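Local coordinates for vesicular integral-membrane protein VIP36 (Canis lupus familiaris, PDB 2DUR) that acts as a calcium-dependent lectin of the early secretory pathway, binding high-mannose glycans and sorting the glycoproteins that carry them, at residues L6-H10 against S11-P15. Residues are numbered along the deposited sequence; the frame is centred on the assembly and turned at random.
Sequences LKREH and SLIKP
S11 reaches back to K7 and R8 with its hydroxyl and amide across two overlapping type I turns, K7-H10 and R8-S11, near the N-terminus of the lumenal L-type lectin domain, a β-sandwich beside whose strand 217-227 residues 6-15 run. Two bonds converge on K7 O: H10 N donates to it at 3.1 Å, closing the first turn, and S11 OG arrives at 2.9 Å from the opposite face of the carbonyl plane. S11 N donates to R8 O (3.1 Å), closing the second. With chi1 at -58°, S11 OG sits beside its own backbone N, within reach of K7 O. It also bonds L225 N, and backbone bonds of K7 with L225 and L12 with M223 tie both halves to strand 217-227, while H10 ND1 bonds N55 OD1 of strand 49-55. Apolar contact is modest: L6 CD2 meets I13 CD1 tip to tip at 4.1 Å. The R8 chain bends at chi2 (65°) and crosses I13, whose CB lies over one guanidinium face, offset toward its rim. At the guanidinium edge, R8 NH1 lies 2.9 Å from S11 O, which accepts a bond from W27 NE1. A water bridges R8 and I13, accepting from R8 NH2 at 2.9 Å and donating to I13 O at 3.0 Å.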
loop_
_atom_site.group_PDB
_atom_site.type_symbol
_atom_site.label_atom_id
_atom_site.label_comp_id
_atom_site.label_asym_id
_atom_site.label_seq_id
_atom_site.Cartn_x
_atom_site.Cartn_y
_atom_site.Cartn_z
ATOM N N LEU A 6 19.015 0.158 1.272
ATOM C CA LEU A 6 18.062 -0.500 0.356
ATOM C C LEU A 6 18.051 -2.004 0.550
ATOM O O LEU A 6 19.104 -2.660 0.548
ATOM C CB LEU A 6 18.388 -0.186 -1.111
ATOM C CG LEU A 6 17.394 -0.719 -2.160
ATOM C CD1 LEU A 6 16.095 0.088 -2.136
ATOM C CD2 LEU A 6 18.004 -0.703 -3.568
ATOM N N LYS A 7 16.860 -2.582 0.698
ATOM C CA LYS A 7 16.762 -4.034 0.810
ATOM C C LYS A 7 16.225 -4.571 -0.508
ATOM O O LYS A 7 15.036 -4.511 -0.766
ATOM C CB LYS A 7 15.888 -4.442 1.998
ATOM C CG LYS A 7 16.572 -4.188 3.345
ATOM C CD LYS A 7 17.684 -5.232 3.552
ATOM C CE LYS A 7 18.731 -4.761 4.528
ATOM N NZ LYS A 7 19.813 -5.784 4.657
ATOM N N ARG A 8 17.119 -5.046 -1.371
ATOM C CA ARG A 8 16.698 -5.337 -2.747
ATOM C C ARG A 8 15.646 -6.441 -2.839
ATOM O O ARG A 8 14.785 -6.414 -3.739
ATOM C CB ARG A 8 17.915 -5.645 -3.636
ATOM C CG ARG A 8 17.598 -5.904 -5.126
ATOM C CD ARG A 8 17.031 -4.695 -5.817
ATOM N NE ARG A 8 16.626 -5.002 -7.188
ATOM C CZ ARG A 8 15.431 -5.483 -7.536
ATOM N NH1 ARG A 8 14.506 -5.732 -6.609
ATOM N NH2 ARG A 8 15.160 -5.723 -8.819
ATOM N N GLU A 9 15.682 -7.370 -1.894
ATOM C CA GLU A 9 14.806 -8.537 -1.910
ATOM C C GLU A 9 13.345 -8.157 -1.590
ATOM O O GLU A 9 12.417 -8.920 -1.876
ATOM C CB GLU A 9 15.307 -9.631 -0.967
ATOM C CG GLU A 9 15.225 -9.316 0.521
ATOM C CD GLU A 9 16.429 -8.556 1.082
ATOM O OE1 GLU A 9 17.051 -7.715 0.385
ATOM O OE2 GLU A 9 16.734 -8.795 2.270
ATOM N N HIS A 10 13.174 -6.983 -0.991
ATOM C CA HIS A 10 11.839 -6.454 -0.665
ATOM C C HIS A 10 11.452 -5.297 -1.573
ATOM O O HIS A 10 10.488 -4.542 -1.295
ATOM C CB HIS A 10 11.768 -6.042 0.819
ATOM C CG HIS A 10 11.995 -7.172 1.777
ATOM N ND1 HIS A 10 11.325 -8.371 1.686
ATOM C CD2 HIS A 10 12.816 -7.278 2.854
ATOM C CE1 HIS A 10 11.715 -9.167 2.666
ATOM N NE2 HIS A 10 12.618 -8.527 3.391
ATOM N N SER A 11 12.173 -5.152 -2.687
ATOM C CA SER A 11 11.937 -4.049 -3.596
ATOM C C SER A 11 11.569 -4.553 -4.981
ATOM O O SER A 11 11.934 -5.659 -5.350
ATOM C CB SER A 11 13.190 -3.157 -3.712
ATOM O OG SER A 11 13.580 -2.639 -2.436
ATOM N N LEU A 12 10.871 -3.709 -5.723
ATOM C CA LEU A 12 10.450 -3.983 -7.091
ATOM C C LEU A 12 11.066 -2.871 -7.913
ATOM O O LEU A 12 10.700 -1.706 -7.788
ATOM C CB LEU A 12 8.915 -3.941 -7.189
ATOM C CG LEU A 12 8.323 -4.019 -8.610
ATOM C CD1 LEU A 12 8.145 -5.489 -9.037
ATOM C CD2 LEU A 12 7.021 -3.215 -8.740
ATOM N N ILE A 13 12.041 -3.213 -8.760
ATOM C CA ILE A 13 12.769 -2.177 -9.493
ATOM C C ILE A 13 12.970 -2.644 -10.935
ATOM O O ILE A 13 13.361 -3.799 -11.149
ATOM C CB ILE A 13 14.160 -1.905 -8.835
ATOM C CG1 ILE A 13 13.992 -1.449 -7.376
ATOM C CG2 ILE A 13 14.911 -0.846 -9.605
ATOM C CD1 ILE A 13 15.299 -1.342 -6.582
ATOM N N LYS A 14 12.675 -1.770 -11.896
ATOM C CA LYS A 14 12.829 -2.140 -13.316
ATOM C C LYS A 14 14.272 -2.588 -13.589
ATOM O O LYS A 14 15.206 -2.015 -13.013
ATOM C CB LYS A 14 12.273 -1.105 -14.318
ATOM C CG LYS A 14 12.657 0.360 -14.200
ATOM C CD LYS A 14 11.832 1.158 -15.235
ATOM C CE LYS A 14 11.247 2.476 -14.688
ATOM N NZ LYS A 14 10.129 3.103 -15.526
ATOM N N PRO A 15 14.448 -3.628 -14.444
ATOM C CA PRO A 15 13.450 -4.206 -15.351
ATOM C C PRO A 15 12.634 -5.351 -14.737
ATOM O O PRO A 15 12.002 -6.150 -15.457
ATOM C CB PRO A 15 14.319 -4.723 -16.504
ATOM C CG PRO A 15 15.615 -5.153 -15.818
ATOM C CD PRO A 15 15.733 -4.351 -14.526
HETATM O O HOH W 1 16.288 -4.415 -11.112
#